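Local coordinates for protein putative oxidoreductase (Pseudomonas putida, PDB 3L6D) that probably binds NADP and acts as an oxidoreductase, pairing a Rossmann-type dinucleotide-binding domain with an all-helical domain related to reductive aminases, at residues V244-F249 with V272-A277; G282-D285 with T290-F293. One frame throughout, in Å; residues are numbered along the deposited sequence.

Contact 1. Residues V244-F249 with V272-A277; sequences VHADAF and VVQRAA
Ala246 on helix 242-259 meets Val273 and Gln274 on helix 264-281, joining the last two helices of the helical C-terminal domain in an antiparallel pair. Their local axes come within 9.2 Å, with 144° between their directions, and Ala246 and Gln274 are the residues closest in backbone, CA to CA 5.7 Å. A side chain of one methyl suits so close a backbone approach, since a longer one would have to compete for the space taken by Val273 and Gln274.

The apolar part centres on Val273, whose two methyls divide the work. CG1, anti to the backbone N (chi1 -178°), lies 4.1 Å from Ala246 CB, while CG2 reaches the ring of Phe249, 3.6 Å from its CE2, approaching obliquely. A beta-branched residue can thus serve two neighbours at once. With both branches gone, as in an alanine here, Phe249 CE2 and Ala246 CB are likely to lose their methyl neighbours, leaving a gap between the helices. The ring also touches Phe266, Val269 and Cys270 of its partner helix, and across the dimer interface it meets the ring of Phe184 of the second subunit, whose Val188 packs on both Phe249 and Val273.

His245, one residue before Ala246, turns its ring away from helix 264-281 and toward the second subunit: ND1 bonds to Arg241 O and NE2 to Tyr130 OH of that subunit, so both ring nitrogens are engaged.

Polar atoms meet at the partly exposed margin, where a long side chain can bring its amide to the neighbouring helix. Gln274 bends at chi2 (-74°), which folds its amide back toward Ala246, with NE2 4.0 Å from Ala246 CB. The same nitrogen sits 3.2 Å from Ala246 O, but the angle is too poor for a hydrogen bond.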
loop_
_atom_site.group_PDB
_atom_site.type_symbol
_atom_site.label_atom_id
_atom_site.label_comp_id
_atom_site.label_asym_id
_atom_site.label_seq_id
_atom_site.Cartn_x
_atom_site.Cartn_y
_atom_site.Cartn_z
ATOM N N VAL B 244 9.964 -4.425 -18.761
ATOM C CA VAL B 244 8.679 -3.827 -19.139
ATOM C C VAL B 244 8.201 -2.789 -18.109
ATOM O O VAL B 244 7.762 -1.686 -18.469
ATOM C CB VAL B 244 7.600 -4.943 -19.339
ATOM C CG1 VAL B 244 6.244 -4.336 -19.628
ATOM C CG2 VAL B 244 8.033 -5.893 -20.481
ATOM N N HIS B 245 8.311 -3.128 -16.827
ATOM C CA HIS B 245 7.982 -2.169 -15.771
ATOM C C HIS B 245 8.917 -0.975 -15.802
ATOM O O HIS B 245 8.464 0.162 -15.665
ATOM C CB HIS B 245 7.986 -2.821 -14.373
ATOM C CG HIS B 245 6.771 -3.653 -14.080
ATOM N ND1 HIS B 245 6.555 -4.884 -14.658
ATOM C CD2 HIS B 245 5.715 -3.435 -13.261
ATOM C CE1 HIS B 245 5.420 -5.390 -14.206
ATOM N NE2 HIS B 245 4.889 -4.530 -13.355
ATOM N N ALA B 246 10.210 -1.212 -15.999
ATOM C CA ALA B 246 11.162 -0.089 -16.107
ATOM C C ALA B 246 10.709 0.900 -17.180
ATOM O O ALA B 246 10.753 2.134 -16.968
ATOM C CB ALA B 246 12.568 -0.582 -16.381
ATOM N N ASP B 247 10.227 0.352 -18.300
ATOM C CA ASP B 247 9.751 1.150 -19.463
ATOM C C ASP B 247 8.541 1.997 -19.100
ATOM O O ASP B 247 8.546 3.218 -19.291
ATOM C CB ASP B 247 9.373 0.243 -20.644
ATOM C CG ASP B 247 10.593 -0.270 -21.403
ATOM O OD1 ASP B 247 11.704 0.253 -21.144
ATOM O OD2 ASP B 247 10.438 -1.184 -22.261
ATOM N N ALA B 248 7.519 1.323 -18.576
ATOM C CA ALA B 248 6.343 1.957 -18.034
ATOM C C ALA B 248 6.685 3.038 -16.997
ATOM O O ALA B 248 6.094 4.120 -17.022
ATOM C CB ALA B 248 5.443 0.894 -17.405
ATOM N N PHE B 249 7.585 2.729 -16.052
ATOM C CA PHE B 249 7.916 3.696 -14.990
ATOM C C PHE B 249 8.538 4.979 -15.580
ATOM O O PHE B 249 8.158 6.081 -15.199
ATOM C CB PHE B 249 8.849 3.093 -13.923
ATOM C CG PHE B 249 8.225 1.965 -13.085
ATOM C CD1 PHE B 249 7.022 1.370 -13.440
ATOM C CD2 PHE B 249 8.896 1.475 -11.947
ATOM C CE1 PHE B 249 6.482 0.305 -12.694
ATOM C CE2 PHE B 249 8.356 0.426 -11.190
ATOM C CZ PHE B 249 7.134 -0.158 -11.566
ATOM N N VAL B 272 15.626 2.675 -8.604
ATOM C CA VAL B 272 15.726 1.298 -8.149
ATOM C C VAL B 272 15.474 0.273 -9.267
ATOM O O VAL B 272 16.246 -0.695 -9.427
ATOM C CB VAL B 272 14.761 1.042 -6.955
ATOM C CG1 VAL B 272 14.699 -0.446 -6.607
ATOM C CG2 VAL B 272 15.228 1.830 -5.729
ATOM N N VAL B 273 14.400 0.462 -10.025
ATOM C CA VAL B 273 14.033 -0.534 -11.036
ATOM C C VAL B 273 14.948 -0.396 -12.268
ATOM O O VAL B 273 15.362 -1.390 -12.861
ATOM C CB VAL B 273 12.552 -0.428 -11.438
ATOM C CG1 VAL B 273 12.231 -1.487 -12.408
ATOM C CG2 VAL B 273 11.616 -0.617 -10.194
ATOM N N GLN B 274 15.278 0.827 -12.660
ATOM C CA GLN B 274 16.248 0.977 -13.766
ATOM C C GLN B 274 17.532 0.244 -13.363
ATOM O O GLN B 274 18.046 -0.589 -14.113
ATOM C CB GLN B 274 16.491 2.455 -14.095
ATOM C CG GLN B 274 15.262 3.218 -14.652
ATOM C CD GLN B 274 14.904 2.864 -16.100
ATOM O OE1 GLN B 274 15.708 2.273 -16.826
ATOM N NE2 GLN B 274 13.695 3.238 -16.526
ATOM N N ARG B 275 18.015 0.490 -12.143
ATOM C CA ARG B 275 19.225 -0.184 -11.677
ATOM C C ARG B 275 19.129 -1.729 -11.617
ATOM O O ARG B 275 20.067 -2.419 -12.041
ATOM C CB ARG B 275 19.688 0.370 -10.335
ATOM C CG ARG B 275 21.152 0.069 -10.062
ATOM C CD ARG B 275 21.490 0.352 -8.637
ATOM N NE ARG B 275 20.864 -0.624 -7.767
ATOM C CZ ARG B 275 21.519 -1.387 -6.907
ATOM N NH1 ARG B 275 22.831 -1.268 -6.789
ATOM N NH2 ARG B 275 20.843 -2.246 -6.152
ATOM N N ALA B 276 18.014 -2.263 -11.113
ATOM C CA ALA B 276 17.754 -3.705 -11.169
ATOM C C ALA B 276 17.838 -4.209 -12.617
ATOM O O ALA B 276 18.423 -5.280 -12.887
ATOM C CB ALA B 276 16.379 -4.048 -10.561
ATOM N N ALA B 277 17.263 -3.436 -13.540
ATOM C CA ALA B 277 17.349 -3.758 -14.977
ATOM C C ALA B 277 18.807 -3.811 -15.449
ATOM O O ALA B 277 19.203 -4.756 -16.130
ATOM C CB ALA B 277 16.550 -2.770 -15.801
#

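Contact 2. Residues G282-D285 with T290-F293; sequences GDQD and TKSF
Lys291 NZ donates to Gln284 OE1 across 2.7 Å, a short bond that alone joins 282-285 to 290-293. The ammonium lies in the plane of the amide, on a lone pair of OE1, and the C=O...N angle of 128° is close to what an sp2 oxygen offers. Gln284 NE2 stands back at 3.8 Å from Lys291 NZ, so the oxygen side of the amide is the one turned to the charge.

Both residues need length, because the backbones are far apart: Gln284 CA and Lys291 CA are 10.7 Å from each other. Gln284 spans its share with a chain extended beyond CG (chi2 178°). Lysine covers the rest, kinked at chi3 (67°), and the two side chains cross nearly at right angles. A neutral amide suits this partly exposed place, since its carbonyl can receive the ammonium without adding a second charge.

The ammonium group has another neighbour, for Lys291 also makes a cation-pi contact with Phe235, a residue on which Gln284 packs as well. Backbone hydrogen bonds hold this strip of chain, Gln284 to Leu242 and Asp285 to Phe235, while the Asp285 carboxylate forms a salt bridge to Arg229.

The arrangement is a lysine-to-amide hydrogen bond between two loop segments that follow helix 264-281, in the helical C-terminal domain of the reductive aminase-like family.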
loop_
_atom_site.group_PDB
_atom_site.type_symbol
_atom_site.label_atom_id
_atom_site.label_comp_id
_atom_site.label_asym_id
_atom_site.label_seq_id
_atom_site.Cartn_x
_atom_site.Cartn_y
_atom_site.Cartn_z
ATOM N N GLY B 282 16.230 -7.731 -15.689
ATOM C CA GLY B 282 15.182 -7.276 -16.623
ATOM C C GLY B 282 14.164 -8.305 -17.095
ATOM O O GLY B 282 12.963 -7.992 -17.240
ATOM N N ASP B 283 14.621 -9.531 -17.326
ATOM C CA ASP B 283 13.741 -10.575 -17.827
ATOM C C ASP B 283 13.011 -11.337 -16.716
ATOM O O ASP B 283 12.237 -12.258 -16.987
ATOM C CB ASP B 283 14.515 -11.550 -18.727
ATOM C CG ASP B 283 15.621 -12.285 -17.992
ATOM O OD1 ASP B 283 15.975 -11.893 -16.862
ATOM O OD2 ASP B 283 16.154 -13.261 -18.550
ATOM N N GLN B 284 13.269 -10.975 -15.463
ATOM C CA GLN B 284 12.559 -11.614 -14.346
ATOM C C GLN B 284 11.283 -10.871 -13.909
ATOM O O GLN B 284 11.041 -9.743 -14.324
ATOM C CB GLN B 284 13.504 -11.825 -13.161
ATOM C CG GLN B 284 14.715 -12.690 -13.496
ATOM C CD GLN B 284 15.636 -12.830 -12.325
ATOM O OE1 GLN B 284 15.192 -12.934 -11.175
ATOM N NE2 GLN B 284 16.941 -12.827 -12.598
ATOM N N ASP B 285 10.477 -11.532 -13.081
ATOM C CA ASP B 285 9.316 -10.933 -12.441
ATOM C C ASP B 285 9.773 -9.700 -11.662
ATOM O O ASP B 285 10.909 -9.636 -11.155
ATOM C CB ASP B 285 8.642 -11.943 -11.509
ATOM C CG ASP B 285 7.341 -11.415 -10.886
ATOM O OD1 ASP B 285 6.258 -11.625 -11.479
ATOM O OD2 ASP B 285 7.386 -10.811 -9.789
ATOM N N THR B 290 13.476 -7.044 -5.390
ATOM C CA THR B 290 13.941 -7.439 -4.071
ATOM C C THR B 290 15.409 -7.888 -4.023
ATOM O O THR B 290 16.187 -7.428 -3.146
ATOM C CB THR B 290 13.007 -8.542 -3.488
ATOM O OG1 THR B 290 11.658 -8.022 -3.467
ATOM C CG2 THR B 290 13.400 -8.869 -2.077
ATOM N N LYS B 291 15.786 -8.787 -4.934
ATOM C CA LYS B 291 17.148 -9.338 -4.982
ATOM C C LYS B 291 18.232 -8.299 -5.296
ATOM O O LYS B 291 19.388 -8.493 -4.908
ATOM C CB LYS B 291 17.244 -10.492 -5.993
ATOM C CG LYS B 291 16.572 -11.799 -5.549
ATOM C CD LYS B 291 16.025 -12.624 -6.737
ATOM C CE LYS B 291 17.091 -13.182 -7.645
ATOM N NZ LYS B 291 16.525 -13.744 -8.915
ATOM N N SER B 292 17.861 -7.201 -5.955
ATOM C CA SER B 292 18.814 -6.154 -6.342
ATOM C C SER B 292 19.385 -5.426 -5.125
ATOM O O SER B 292 20.437 -4.768 -5.206
ATOM C CB SER B 292 18.195 -5.169 -7.354
ATOM O OG SER B 292 17.313 -4.215 -6.767
ATOM N N PHE B 293 18.715 -5.573 -3.983
ATOM C CA PHE B 293 19.236 -5.001 -2.747
ATOM C C PHE B 293 20.269 -5.876 -2.032
ATOM O O PHE B 293 20.912 -5.431 -1.067
ATOM C CB PHE B 293 18.085 -4.637 -1.814
ATOM C CG PHE B 293 17.192 -3.565 -2.370
ATOM C CD1 PHE B 293 16.019 -3.890 -3.027
ATOM C CD2 PHE B 293 17.536 -2.218 -2.230
ATOM C CE1 PHE B 293 15.200 -2.898 -3.542
ATOM C CE2 PHE B 293 16.728 -1.209 -2.750
ATOM C CZ PHE B 293 15.552 -1.547 -3.400
#

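Contact 1 packs helix 264-281 against its predecessor, and contact 2 fastens the loop that leaves the same helix, so the two follow one another along the chain with centres about 10 Å apart. They also touch directly: Arg275 NH2 comes within 2.7 Å of Ser292 O, Val272 CG1 lies 3.5 Å from Phe293 CZ, and Ala276 CB lies 3.9 Å from Ser292 CB, so the tail rests on a side of the helix that 244-249 does not touch. Both belong to the helical C-terminal domain, about 31 and 28 Å (centre to centre) from the middle of the chain, and both border the second subunit; at contact 2 its Phe191 packs on Thr290 and its Glu192 on Phe293.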